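Local atomic coordinates of diadenosine tetraphosphatase, putative (Trypanosoma brucei, PDB entry 2QJC), a protein that probably hydrolyses phosphate esters or anhydrides, such as those of diadenosine tetraphosphate, at a two-manganese site of the calcineurin-like phosphoesterase fold. Residues G54-K59 against A75-G80; K85-V90 against D118-L123; H204-G209 against D222-Y227; G228-A233 against S243-N248. All blocks are in the same frame, centred on the assembly; numbering follows the deposited sequence.

Contact 1: G54-K59 against A75-G80; sequences GDLVNK and AYSVLG. With MN (manganese (II) ion), chain B.
Two signature loops of the calcineurin-like phosphoesterase fold meet where G54 and D55, which begin a variant of the GDxVDRG motif of PPP-type phosphatases, lie against G80, the first residue of the GNHD motif. Both loops follow neighbouring parallel strands, 49-52 and 76-77; G54 CA and G80 CA are 4.1 Å apart, the closest pair of CA atoms. Glycine suits both places. G54 has a phi of 100°, hard for any other residue type to adopt, and its bare CA lies 3.3 Å from V78 O; G80 likewise turns a side with no substituent toward the backbone of G54 and D55. No hydrogen bond links the two segments directly. The bridge is D83 of helix 81-91, whose carboxylate accepts from the backbone N of D55, L56 and G80, while G80 itself occupies the N-cap of that helix. S77 directs OG anti to its own nitrogen (chi1 177°), and the buried hydroxyl donates to V78 O over 2.9 Å. L56 CD2 packs 3.7 Å from S77 OG, and the same side chain also reaches V67 and L70 of helix 63-73. D55 divides its carboxylate between structure and metal. OD1 accepts from the backbone N of H82 and rests 3.6 Å from G80 CA, which helps fix the rotation of the group. D55 is shared by both manganese sites, the second completed by N81, H141 and H204. At the first, beside D26, H28 and a water, D55 OD2 binds the manganese ion at 2.1 Å.

Contact 2: K85-V90 against D118-L123; sequences KLLKLV and DVETYL
L86 is the first residue of 85-90 to meet 118-123, its CD2 lying 4.3 Å from L123 CD1. It sits deep in the interface, where a branched apolar side chain can also touch V57 and L111 of helix 108-114. One step on, L87 buries the most surface in the contact. Its CG stands anti to the carbonyl carbon (chi1 -74°), which carries the two methyl groups across to the opposing helix. There they divide the work: CD1 rests on the backbone, 3.8 Å from L123 O, while CD2 packs 4.1 Å from L123 CB and also meets the backbone carbonyl of E120. L87 and L123 cross obliquely. The helix segments themselves differ in direction by 124°, and their axes approach to 10.9 Å. At the outer end, V90 CG1 comes up against the carboxylate of E120, 3.2 Å from OE1. E120 runs extended as far as CD, and its side chain also touches I115, so a long residue with a polar end suits this partly exposed margin. No hydrogen bond or salt bridge crosses between the two segments, which implies that apolar packing joins them, with the glutamate's carboxylate, probably charged, kept at the edge rather than among the leucines.

Contact 3: H204-G209 against D222-Y227; sequences HDARRG and DSRCVY. With MN (manganese (II) ion), chain C; PO4 (phosphate ion), chain D.
A chi1 of -165° at D222 sets its carboxylate opposite the backbone nitrogen and carries it to the 204-209 loop, where D222 OD2 lies 3.2 Å from H204 O, two acceptors side by side with no hydrogen bond between them, and close to D26. The same torsion lets OD1 accept from the backbone N of R224 at 3.1 Å, an Asx turn that shapes the start of this loop; aspartate is short enough to make that bond while still reaching across. At H204 a chi1 of 178° places the imidazole so that ND1 binds a manganese ion at 2.3 Å. NE2 is held by T160 O, which fixes the rotation of the ring, and H141 is a second ligand of the same ion. A206 packs at the centre of the contact, its small methyl lying obliquely to the tyrosine ring, 3.6 Å from Y227 CE2. The hydroxyl of Y227 passes beyond it and donates to O1 of a phosphate at 3.0 Å. This anion, probably from the crystallisation liquor though it may mark a substrate phosphate's place, gives O4 to the H204 metal and is also held by R162 and H82. G209, at a positive phi, brings G209 CA to 3.2 Å from D222 O in a CH...O contact. Nearby, R224 bends at chi3, and its NH2 makes a weak in-plane bond of 3.5 Å to R207 O. A histidine after a glycine just past a strand end, binding one of two metals, is typical of the dinuclear site of calcineurin-like phosphoesterases.

Contact 4: G228-A233 against S243-N248; sequences GGRLSA and SVPGWN
R230 clasps S243 side-on, with NE 3.0 Å and NH2 3.2 Å from the single acceptor S243 OG, which lies in the guanidinium plane. The arginine bends at chi3 (72°), laying one face of the group over the peptide that joins V244 to P245; V244 C stands 3.6 Å from that plane. S243 holds its oxygen between backbone N and carbonyl carbon (chi1 66°), ready for both donors. Behind these groups runs an antiparallel hairpin. L231 and V244 form a hydrogen-bonded pair, with L231 N 3.1 Å from V244 O and the reciprocal bond completing it. P245 pairs with R230 at a non-hydrogen-bonded position, where proline's missing N-H costs nothing toward this strand. G246 N then donates to G229 O from above the carbonyl plane, and the bare CA of G246 lets the chains close in as the strands end. At the loop end, G228 CA lies 2.9 Å from W247 O. S232 OG, on the same face as S243, bonds to S223. L231 and V244 face helix 31-41, touching L37 and A40 respectively, while strand 230-236 lies between strand 21-24 and the outermost strand 240-245.

Overall arrangement
From the N terminus the four contacts follow in series, none enclosing or crossing another. Contact 1 closes the loop around helix 63-73 beside the metals. Helix 81-91 starts straight after it and leads to contact 2, which closes the excursion through helix 108-114; L56 against L123 and A75 O with Y122 OH tie the two together. Contact 3 closes the connection through strand 218-220, joining the loops after strands 199-202 and 218-220 of one sheet. Its S223 bonds to R230 of contact 4, the hairpin 230-236/240-245 at the edge of the other five-stranded sheet, which also holds strands 49-52 and 76-77. K59 of contact 1 packs on V226 and W247.

Contact 1: G54-K59 against A75-G80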
loop_
_atom_site.group_PDB
_atom_site.type_symbol
_atom_site.label_atom_id
_atom_site.label_comp_id
_atom_site.label_asym_id
_atom_site.label_seq_id
_atom_site.Cartn_x
_atom_site.Cartn_y
_atom_site.Cartn_z
ATOM N N GLY A 54 -0.931 -1.112 2.282
ATOM C CA GLY A 54 -0.922 -0.440 3.567
ATOM C C GLY A 54 -2.075 0.527 3.736
ATOM O O GLY A 54 -2.853 0.734 2.806
ATOM N N ASP A 55 -2.165 1.137 4.916
ATOM C CA ASP A 55 -3.246 2.065 5.225
ATOM C C ASP A 55 -4.512 1.225 5.293
ATOM O O ASP A 55 -5.496 1.468 4.592
ATOM C CB ASP A 55 -3.361 3.159 4.151
ATOM C CG ASP A 55 -2.681 4.458 4.562
ATOM O OD1 ASP A 55 -1.840 4.431 5.487
ATOM O OD2 ASP A 55 -2.986 5.511 3.956
ATOM N N LEU A 56 -4.455 0.215 6.154
ATOM C CA LEU A 56 -5.557 -0.709 6.367
ATOM C C LEU A 56 -6.631 -0.113 7.273
ATOM O O LEU A 56 -7.801 -0.510 7.218
ATOM C CB LEU A 56 -5.024 -1.985 7.014
ATOM C CG LEU A 56 -3.727 -2.531 6.420
ATOM C CD1 LEU A 56 -3.327 -3.800 7.158
ATOM C CD2 LEU A 56 -3.923 -2.796 4.927
ATOM N N VAL A 57 -6.225 0.851 8.093
ATOM C CA VAL A 57 -7.128 1.470 9.058
ATOM C C VAL A 57 -7.427 2.961 8.872
ATOM O O VAL A 57 -6.945 3.615 7.938
ATOM C CB VAL A 57 -6.571 1.284 10.483
ATOM C CG1 VAL A 57 -6.107 -0.160 10.674
ATOM C CG2 VAL A 57 -5.407 2.243 10.713
ATOM N N ASN A 58 -8.239 3.475 9.794
ATOM C CA ASN A 58 -8.640 4.878 9.835
ATOM C C ASN A 58 -9.569 5.296 8.695
ATOM O O ASN A 58 -9.512 4.747 7.590
ATOM C CB ASN A 58 -7.390 5.767 9.861
ATOM C CG ASN A 58 -7.660 7.146 10.449
ATOM O OD1 ASN A 58 -8.526 7.310 11.310
ATOM N ND2 ASN A 58 -6.898 8.135 10.005
ATOM N N LYS A 59 -10.430 6.267 8.998
ATOM C CA LYS A 59 -11.404 6.836 8.061
ATOM C C LYS A 59 -12.609 5.950 7.734
ATOM O O LYS A 59 -13.749 6.416 7.752
ATOM C CB LYS A 59 -10.723 7.254 6.744
ATOM C CG LYS A 59 -9.406 8.028 6.891
ATOM C CD LYS A 59 -9.358 8.898 8.147
ATOM C CE LYS A 59 -10.451 9.967 8.178
ATOM N NZ LYS A 59 -10.330 10.831 9.394
ATOM N N ALA A 75 -3.067 -13.127 4.079
ATOM C CA ALA A 75 -2.639 -12.029 3.216
ATOM C C ALA A 75 -1.457 -11.218 3.743
ATOM O O ALA A 75 -1.260 -11.086 4.956
ATOM C CB ALA A 75 -3.817 -11.094 2.959
ATOM N N TYR A 76 -0.678 -10.669 2.812
ATOM C CA TYR A 76 0.477 -9.833 3.137
ATOM C C TYR A 76 0.098 -8.357 3.023
ATOM O O TYR A 76 -0.956 -8.011 2.490
ATOM C CB TYR A 76 1.625 -10.104 2.160
ATOM C CG TYR A 76 2.385 -11.379 2.420
ATOM C CD1 TYR A 76 3.443 -11.410 3.327
ATOM C CD2 TYR A 76 2.048 -12.559 1.755
ATOM C CE1 TYR A 76 4.153 -12.586 3.565
ATOM C CE2 TYR A 76 2.751 -13.746 1.988
ATOM C CZ TYR A 76 3.800 -13.750 2.892
ATOM O OH TYR A 76 4.489 -14.917 3.134
ATOM N N SER A 77 0.972 -7.494 3.519
ATOM C CA SER A 77 0.758 -6.055 3.443
ATOM C C SER A 77 1.982 -5.303 3.912
ATOM O O SER A 77 2.703 -5.769 4.804
ATOM C CB SER A 77 -0.421 -5.626 4.312
ATOM O OG SER A 77 -0.563 -4.216 4.278
ATOM N N VAL A 78 2.247 -4.151 3.300
ATOM C CA VAL A 78 3.358 -3.356 3.779
ATOM C C VAL A 78 2.728 -2.371 4.747
ATOM O O VAL A 78 1.493 -2.301 4.864
ATOM C CB VAL A 78 4.142 -2.623 2.641
ATOM C CG1 VAL A 78 4.948 -3.647 1.850
ATOM C CG2 VAL A 78 3.197 -1.835 1.725
ATOM N N LEU A 79 3.571 -1.632 5.459
ATOM C CA LEU A 79 3.093 -0.667 6.441
ATOM C C LEU A 79 2.777 0.687 5.824
ATOM O O LEU A 79 3.618 1.263 5.128
ATOM C CB LEU A 79 4.145 -0.496 7.535
ATOM C CG LEU A 79 3.757 0.338 8.759
ATOM C CD1 LEU A 79 2.543 -0.289 9.444
ATOM C CD2 LEU A 79 4.940 0.397 9.717
ATOM N N GLY A 80 1.563 1.181 6.071
ATOM C CA GLY A 80 1.156 2.483 5.553
ATOM C C GLY A 80 1.443 3.553 6.599
ATOM O O GLY A 80 1.765 3.212 7.737
HETATM MN MN MN B . -4.218 6.352 2.479
HETATM O O HOH W 1 -5.512 7.321 0.924
#

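Contact 2: K85-V90 against D118-L123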
loop_
_atom_site.group_PDB
_atom_site.type_symbol
_atom_site.label_atom_id
_atom_site.label_comp_id
_atom_site.label_asym_id
_atom_site.label_seq_id
_atom_site.Cartn_x
_atom_site.Cartn_y
_atom_site.Cartn_z
ATOM N N LYS A 85 1.298 5.606 12.242
ATOM C CA LYS A 85 0.946 6.610 13.242
ATOM C C LYS A 85 0.075 6.016 14.336
ATOM O O LYS A 85 0.168 6.427 15.494
ATOM C CB LYS A 85 0.221 7.800 12.603
ATOM C CG LYS A 85 1.065 8.593 11.601
ATOM C CD LYS A 85 0.322 9.827 11.096
ATOM C CE LYS A 85 1.052 10.481 9.935
ATOM N NZ LYS A 85 2.459 10.826 10.279
ATOM N N LEU A 86 -0.775 5.054 13.973
ATOM C CA LEU A 86 -1.645 4.413 14.959
ATOM C C LEU A 86 -0.801 3.609 15.947
ATOM O O LEU A 86 -1.015 3.689 17.156
ATOM C CB LEU A 86 -2.665 3.484 14.286
ATOM C CG LEU A 86 -3.648 2.779 15.239
ATOM C CD1 LEU A 86 -4.503 3.820 15.955
ATOM C CD2 LEU A 86 -4.527 1.812 14.463
ATOM N N LEU A 87 0.154 2.836 15.433
ATOM C CA LEU A 87 1.022 2.039 16.297
ATOM C C LEU A 87 1.791 2.965 17.221
ATOM O O LEU A 87 1.989 2.668 18.398
ATOM C CB LEU A 87 2.016 1.210 15.477
ATOM C CG LEU A 87 1.478 -0.013 14.728
ATOM C CD1 LEU A 87 2.625 -0.709 14.007
ATOM C CD2 LEU A 87 0.811 -0.970 15.709
ATOM N N LYS A 88 2.222 4.096 16.675
ATOM C CA LYS A 88 2.965 5.075 17.447
ATOM C C LYS A 88 2.105 5.609 18.596
ATOM O O LYS A 88 2.549 5.656 19.739
ATOM C CB LYS A 88 3.403 6.228 16.547
ATOM C CG LYS A 88 4.448 7.130 17.176
ATOM C CD LYS A 88 4.704 8.363 16.329
ATOM C CE LYS A 88 5.851 9.185 16.901
ATOM N NZ LYS A 88 5.637 9.534 18.332
ATOM N N LEU A 89 0.874 6.003 18.285
ATOM C CA LEU A 89 -0.046 6.528 19.289
ATOM C C LEU A 89 -0.413 5.506 20.352
ATOM O O LEU A 89 -0.642 5.860 21.510
ATOM C CB LEU A 89 -1.327 7.038 18.630
ATOM C CG LEU A 89 -1.311 8.479 18.125
ATOM C CD1 LEU A 89 -2.655 8.817 17.485
ATOM C CD2 LEU A 89 -1.018 9.420 19.295
ATOM N N VAL A 90 -0.471 4.240 19.953
ATOM C CA VAL A 90 -0.807 3.161 20.867
ATOM C C VAL A 90 0.334 2.891 21.837
ATOM O O VAL A 90 0.126 2.833 23.052
ATOM C CB VAL A 90 -1.126 1.854 20.099
ATOM C CG1 VAL A 90 -1.370 0.719 21.083
ATOM C CG2 VAL A 90 -2.347 2.058 19.208
ATOM N N ASP A 118 -4.834 -8.754 18.900
ATOM C CA ASP A 118 -4.599 -9.414 17.625
ATOM C C ASP A 118 -4.354 -8.402 16.503
ATOM O O ASP A 118 -3.343 -8.482 15.802
ATOM C CB ASP A 118 -5.764 -10.350 17.282
ATOM C CG ASP A 118 -7.081 -9.623 17.118
ATOM O OD1 ASP A 118 -7.428 -8.796 17.984
ATOM O OD2 ASP A 118 -7.778 -9.892 16.120
ATOM N N VAL A 119 -5.263 -7.442 16.347
ATOM C CA VAL A 119 -5.106 -6.423 15.315
ATOM C C VAL A 119 -3.745 -5.733 15.457
ATOM O O VAL A 119 -2.970 -5.659 14.505
ATOM C CB VAL A 119 -6.220 -5.352 15.408
ATOM C CG1 VAL A 119 -5.991 -4.263 14.363
ATOM C CG2 VAL A 119 -7.585 -6.003 15.204
ATOM N N GLU A 120 -3.460 -5.238 16.656
ATOM C CA GLU A 120 -2.198 -4.557 16.925
ATOM C C GLU A 120 -0.994 -5.437 16.579
ATOM O O GLU A 120 0.039 -4.941 16.118
ATOM C CB GLU A 120 -2.137 -4.149 18.397
ATOM C CG GLU A 120 -0.831 -3.519 18.827
ATOM C CD GLU A 120 -0.818 -3.201 20.309
ATOM O OE1 GLU A 120 -1.714 -2.459 20.766
ATOM O OE2 GLU A 120 0.083 -3.696 21.023
ATOM N N THR A 121 -1.135 -6.740 16.799
ATOM C CA THR A 121 -0.061 -7.681 16.510
ATOM C C THR A 121 0.178 -7.826 15.012
ATOM O O THR A 121 1.324 -7.835 14.565
ATOM C CB THR A 121 -0.363 -9.066 17.120
ATOM O OG1 THR A 121 -0.336 -8.965 18.547
ATOM C CG2 THR A 121 0.664 -10.087 16.677
ATOM N N TYR A 122 -0.904 -7.928 14.243
ATOM C CA TYR A 122 -0.808 -8.068 12.793
ATOM C C TYR A 122 -0.108 -6.862 12.183
ATOM O O TYR A 122 0.769 -7.015 11.329
ATOM C CB TYR A 122 -2.197 -8.214 12.163
ATOM C CG TYR A 122 -2.173 -8.368 10.655
ATOM C CD1 TYR A 122 -2.044 -9.623 10.058
ATOM C CD2 TYR A 122 -2.242 -7.250 9.822
ATOM C CE1 TYR A 122 -1.987 -9.763 8.657
ATOM C CE2 TYR A 122 -2.180 -7.372 8.425
ATOM C CZ TYR A 122 -2.056 -8.627 7.851
ATOM O OH TYR A 122 -2.001 -8.738 6.478
ATOM N N LEU A 123 -0.503 -5.666 12.618
ATOM C CA LEU A 123 0.083 -4.421 12.116
ATOM C C LEU A 123 1.540 -4.271 12.528
ATOM O O LEU A 123 2.369 -3.760 11.777
ATOM C CB LEU A 123 -0.688 -3.209 12.651
ATOM C CG LEU A 123 -2.150 -3.015 12.244
ATOM C CD1 LEU A 123 -2.661 -1.705 12.822
ATOM C CD2 LEU A 123 -2.269 -3.005 10.736
#

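Contact 3: H204-G209 against D222-Y227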
loop_
_atom_site.group_PDB
_atom_site.type_symbol
_atom_site.label_atom_id
_atom_site.label_comp_id
_atom_site.label_asym_id
_atom_site.label_seq_id
_atom_site.Cartn_x
_atom_site.Cartn_y
_atom_site.Cartn_z
ATOM N N HIS A 204 -1.171 5.252 -1.227
ATOM C CA HIS A 204 -0.945 6.508 -0.496
ATOM C C HIS A 204 -1.466 7.854 -1.032
ATOM O O HIS A 204 -2.196 8.557 -0.325
ATOM C CB HIS A 204 0.559 6.658 -0.210
ATOM C CG HIS A 204 0.931 7.936 0.485
ATOM N ND1 HIS A 204 0.444 8.281 1.728
ATOM C CD2 HIS A 204 1.768 8.938 0.121
ATOM C CE1 HIS A 204 0.965 9.437 2.102
ATOM N NE2 HIS A 204 1.772 9.857 1.144
ATOM N N ASP A 205 -1.078 8.206 -2.258
ATOM C CA ASP A 205 -1.416 9.491 -2.882
ATOM C C ASP A 205 -2.836 9.620 -3.450
ATOM O O ASP A 205 -3.015 9.748 -4.666
ATOM C CB ASP A 205 -0.383 9.787 -3.986
ATOM C CG ASP A 205 -0.323 11.274 -4.380
ATOM O OD1 ASP A 205 0.517 11.624 -5.238
ATOM O OD2 ASP A 205 -1.100 12.091 -3.842
ATOM N N ALA A 206 -3.835 9.611 -2.568
ATOM C CA ALA A 206 -5.238 9.732 -2.981
ATOM C C ALA A 206 -5.503 10.996 -3.806
ATOM O O ALA A 206 -6.369 11.008 -4.679
ATOM C CB ALA A 206 -6.153 9.718 -1.742
ATOM N N ARG A 207 -4.763 12.066 -3.531
ATOM C CA ARG A 207 -4.951 13.317 -4.277
ATOM C C ARG A 207 -4.821 13.142 -5.785
ATOM O O ARG A 207 -5.446 13.868 -6.552
ATOM C CB ARG A 207 -3.930 14.359 -3.852
ATOM C CG ARG A 207 -3.988 14.739 -2.409
ATOM C CD ARG A 207 -2.942 15.766 -2.140
ATOM N NE ARG A 207 -2.729 15.922 -0.712
ATOM C CZ ARG A 207 -1.738 16.626 -0.190
ATOM N NH1 ARG A 207 -0.876 17.235 -0.994
ATOM N NH2 ARG A 207 -1.605 16.706 1.126
ATOM N N ARG A 208 -3.989 12.197 -6.211
ATOM C CA ARG A 208 -3.777 11.968 -7.632
ATOM C C ARG A 208 -4.598 10.832 -8.214
ATOM O O ARG A 208 -4.633 10.644 -9.432
ATOM C CB ARG A 208 -2.294 11.711 -7.900
ATOM C CG ARG A 208 -1.409 12.931 -7.705
ATOM C CD ARG A 208 0.022 12.640 -8.156
ATOM N NE ARG A 208 0.805 13.863 -8.303
ATOM C CZ ARG A 208 1.841 14.195 -7.536
ATOM N NH1 ARG A 208 2.238 13.394 -6.550
ATOM N NH2 ARG A 208 2.484 15.336 -7.758
ATOM N N GLY A 209 -5.253 10.069 -7.348
ATOM C CA GLY A 209 -6.060 8.963 -7.821
ATOM C C GLY A 209 -5.228 7.889 -8.492
ATOM O O GLY A 209 -4.015 7.806 -8.287
ATOM N N ASP A 222 -3.998 4.044 -5.499
ATOM C CA ASP A 222 -4.920 4.724 -4.597
ATOM C C ASP A 222 -6.016 5.518 -5.303
ATOM O O ASP A 222 -5.905 6.737 -5.486
ATOM C CB ASP A 222 -4.178 5.633 -3.614
ATOM C CG ASP A 222 -5.067 6.059 -2.449
ATOM O OD1 ASP A 222 -6.287 5.752 -2.497
ATOM O OD2 ASP A 222 -4.557 6.692 -1.498
ATOM N N SER A 223 -7.080 4.806 -5.677
ATOM C CA SER A 223 -8.231 5.382 -6.365
ATOM C C SER A 223 -9.287 6.000 -5.432
ATOM O O SER A 223 -10.438 6.197 -5.833
ATOM C CB SER A 223 -8.885 4.324 -7.275
ATOM O OG SER A 223 -9.070 3.087 -6.604
ATOM N N ARG A 224 -8.890 6.281 -4.189
ATOM C CA ARG A 224 -9.750 6.933 -3.194
ATOM C C ARG A 224 -10.971 6.169 -2.694
ATOM O O ARG A 224 -12.022 6.770 -2.479
ATOM C CB ARG A 224 -10.254 8.268 -3.742
ATOM C CG ARG A 224 -9.275 9.017 -4.597
ATOM C CD ARG A 224 -10.018 9.947 -5.543
ATOM N NE ARG A 224 -9.223 11.140 -5.756
ATOM C CZ ARG A 224 -9.569 12.355 -5.359
ATOM N NH1 ARG A 224 -10.721 12.559 -4.738
ATOM N NH2 ARG A 224 -8.722 13.354 -5.543
ATOM N N CYS A 225 -10.844 4.868 -2.477
ATOM C CA CYS A 225 -11.978 4.077 -2.015
ATOM C C CYS A 225 -12.772 4.684 -0.841
ATOM O O CYS A 225 -13.989 4.832 -0.924
ATOM C CB CYS A 225 -11.509 2.670 -1.637
ATOM S SG CYS A 225 -12.798 1.682 -0.842
ATOM N N VAL A 226 -12.083 5.035 0.240
ATOM C CA VAL A 226 -12.732 5.594 1.426
ATOM C C VAL A 226 -13.360 6.975 1.239
ATOM O O VAL A 226 -14.220 7.376 2.016
ATOM C CB VAL A 226 -11.752 5.670 2.616
ATOM C CG1 VAL A 226 -10.690 6.731 2.359
ATOM C CG2 VAL A 226 -12.519 5.976 3.905
ATOM N N TYR A 227 -12.933 7.699 0.213
ATOM C CA TYR A 227 -13.458 9.030 -0.058
ATOM C C TYR A 227 -14.608 8.977 -1.065
ATOM O O TYR A 227 -15.057 10.017 -1.559
ATOM C CB TYR A 227 -12.353 9.930 -0.617
ATOM C CG TYR A 227 -11.147 10.103 0.279
ATOM C CD1 TYR A 227 -11.189 10.939 1.402
ATOM C CD2 TYR A 227 -9.937 9.474 -0.034
ATOM C CE1 TYR A 227 -10.053 11.153 2.180
ATOM C CE2 TYR A 227 -8.803 9.678 0.734
ATOM C CZ TYR A 227 -8.860 10.517 1.834
ATOM O OH TYR A 227 -7.710 10.730 2.556
HETATM MN MN MN C . -0.806 7.074 3.218
HETATM P P PO4 D . -3.523 9.673 2.857
HETATM O O1 PO4 D . -4.937 9.664 2.052
HETATM O O2 PO4 D . -2.455 10.406 1.940
HETATM O O3 PO4 D . -3.726 10.449 4.190
HETATM O O4 PO4 D . -3.080 8.204 3.109
#

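Contact 4: G228-A233 against S243-N248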
loop_
_atom_site.group_PDB
_atom_site.type_symbol
_atom_site.label_atom_id
_atom_site.label_comp_id
_atom_site.label_asym_id
_atom_site.label_seq_id
_atom_site.Cartn_x
_atom_site.Cartn_y
_atom_site.Cartn_z
ATOM N N GLY A 228 -15.067 7.766 -1.382
ATOM C CA GLY A 228 -16.163 7.613 -2.325
ATOM C C GLY A 228 -15.737 7.365 -3.761
ATOM O O GLY A 228 -16.551 7.471 -4.684
ATOM N N GLY A 229 -14.463 7.030 -3.955
ATOM C CA GLY A 229 -13.952 6.772 -5.291
ATOM C C GLY A 229 -14.078 5.321 -5.734
ATOM O O GLY A 229 -15.120 4.912 -6.259
ATOM N N ARG A 230 -13.014 4.544 -5.536
ATOM C CA ARG A 230 -12.990 3.131 -5.917
ATOM C C ARG A 230 -11.825 2.393 -5.245
ATOM O O ARG A 230 -10.846 3.016 -4.816
ATOM C CB ARG A 230 -12.846 2.992 -7.442
ATOM C CG ARG A 230 -13.981 3.592 -8.261
ATOM C CD ARG A 230 -13.752 3.419 -9.752
ATOM N NE ARG A 230 -13.935 2.037 -10.195
ATOM C CZ ARG A 230 -15.114 1.430 -10.303
ATOM N NH1 ARG A 230 -16.231 2.078 -10.000
ATOM N NH2 ARG A 230 -15.175 0.172 -10.724
ATOM N N LEU A 231 -11.942 1.069 -5.145
ATOM C CA LEU A 231 -10.890 0.237 -4.562
ATOM C C LEU A 231 -10.328 -0.566 -5.730
ATOM O O LEU A 231 -11.008 -1.435 -6.282
ATOM C CB LEU A 231 -11.443 -0.709 -3.493
ATOM C CG LEU A 231 -10.367 -1.431 -2.664
ATOM C CD1 LEU A 231 -9.507 -0.396 -1.910
ATOM C CD2 LEU A 231 -11.031 -2.409 -1.677
ATOM N N SER A 232 -9.090 -0.255 -6.106
ATOM C CA SER A 232 -8.433 -0.896 -7.234
ATOM C C SER A 232 -7.346 -1.897 -6.869
ATOM O O SER A 232 -6.717 -1.803 -5.813
ATOM C CB SER A 232 -7.824 0.172 -8.139
ATOM O OG SER A 232 -8.761 1.193 -8.412
ATOM N N ALA A 233 -7.126 -2.853 -7.765
ATOM C CA ALA A 233 -6.099 -3.857 -7.560
ATOM C C ALA A 233 -5.363 -4.128 -8.862
ATOM O O ALA A 233 -5.945 -4.018 -9.950
ATOM C CB ALA A 233 -6.719 -5.155 -7.038
ATOM N N SER A 243 -11.135 -2.933 -10.550
ATOM C CA SER A 243 -11.656 -2.137 -9.449
ATOM C C SER A 243 -13.160 -2.279 -9.271
ATOM O O SER A 243 -13.863 -2.786 -10.144
ATOM C CB SER A 243 -11.325 -0.658 -9.668
ATOM O OG SER A 243 -12.017 -0.149 -10.795
ATOM N N VAL A 244 -13.633 -1.817 -8.120
ATOM C CA VAL A 244 -15.046 -1.840 -7.774
ATOM C C VAL A 244 -15.372 -0.488 -7.145
ATOM O O VAL A 244 -14.468 0.264 -6.762
ATOM C CB VAL A 244 -15.372 -2.947 -6.741
ATOM C CG1 VAL A 244 -15.090 -4.315 -7.331
ATOM C CG2 VAL A 244 -14.565 -2.732 -5.475
ATOM N N PRO A 245 -16.668 -0.158 -7.041
ATOM C CA PRO A 245 -17.107 1.110 -6.450
ATOM C C PRO A 245 -16.597 1.299 -5.020
ATOM O O PRO A 245 -16.562 0.348 -4.240
ATOM C CB PRO A 245 -18.629 1.000 -6.505
ATOM C CG PRO A 245 -18.848 0.219 -7.774
ATOM C CD PRO A 245 -17.807 -0.874 -7.650
ATOM N N GLY A 246 -16.211 2.529 -4.683
ATOM C CA GLY A 246 -15.727 2.812 -3.343
ATOM C C GLY A 246 -16.860 3.040 -2.356
ATOM O O GLY A 246 -18.030 2.946 -2.722
ATOM N N TRP A 247 -16.511 3.343 -1.107
ATOM C CA TRP A 247 -17.482 3.586 -0.035
ATOM C C TRP A 247 -18.233 4.906 -0.235
ATOM O O TRP A 247 -17.617 5.955 -0.407
ATOM C CB TRP A 247 -16.754 3.589 1.314
ATOM C CG TRP A 247 -17.639 3.795 2.507
ATOM C CD1 TRP A 247 -18.868 3.236 2.727
ATOM C CD2 TRP A 247 -17.331 4.560 3.682
ATOM N NE1 TRP A 247 -19.339 3.601 3.965
ATOM C CE2 TRP A 247 -18.418 4.412 4.573
ATOM C CE3 TRP A 247 -16.240 5.355 4.069
ATOM C CZ2 TRP A 247 -18.448 5.029 5.833
ATOM C CZ3 TRP A 247 -16.268 5.968 5.322
ATOM C CH2 TRP A 247 -17.367 5.799 6.188
ATOM N N ASN A 248 -19.565 4.854 -0.211
ATOM C CA ASN A 248 -20.371 6.059 -0.412
ATOM C C ASN A 248 -20.502 6.937 0.829
ATOM O O ASN A 248 -21.121 8.000 0.774
ATOM C CB ASN A 248 -21.774 5.705 -0.931
ATOM C CG ASN A 248 -22.580 4.885 0.060
ATOM O OD1 ASN A 248 -22.470 5.063 1.275
ATOM N ND2 ASN A 248 -23.414 3.992 -0.458
#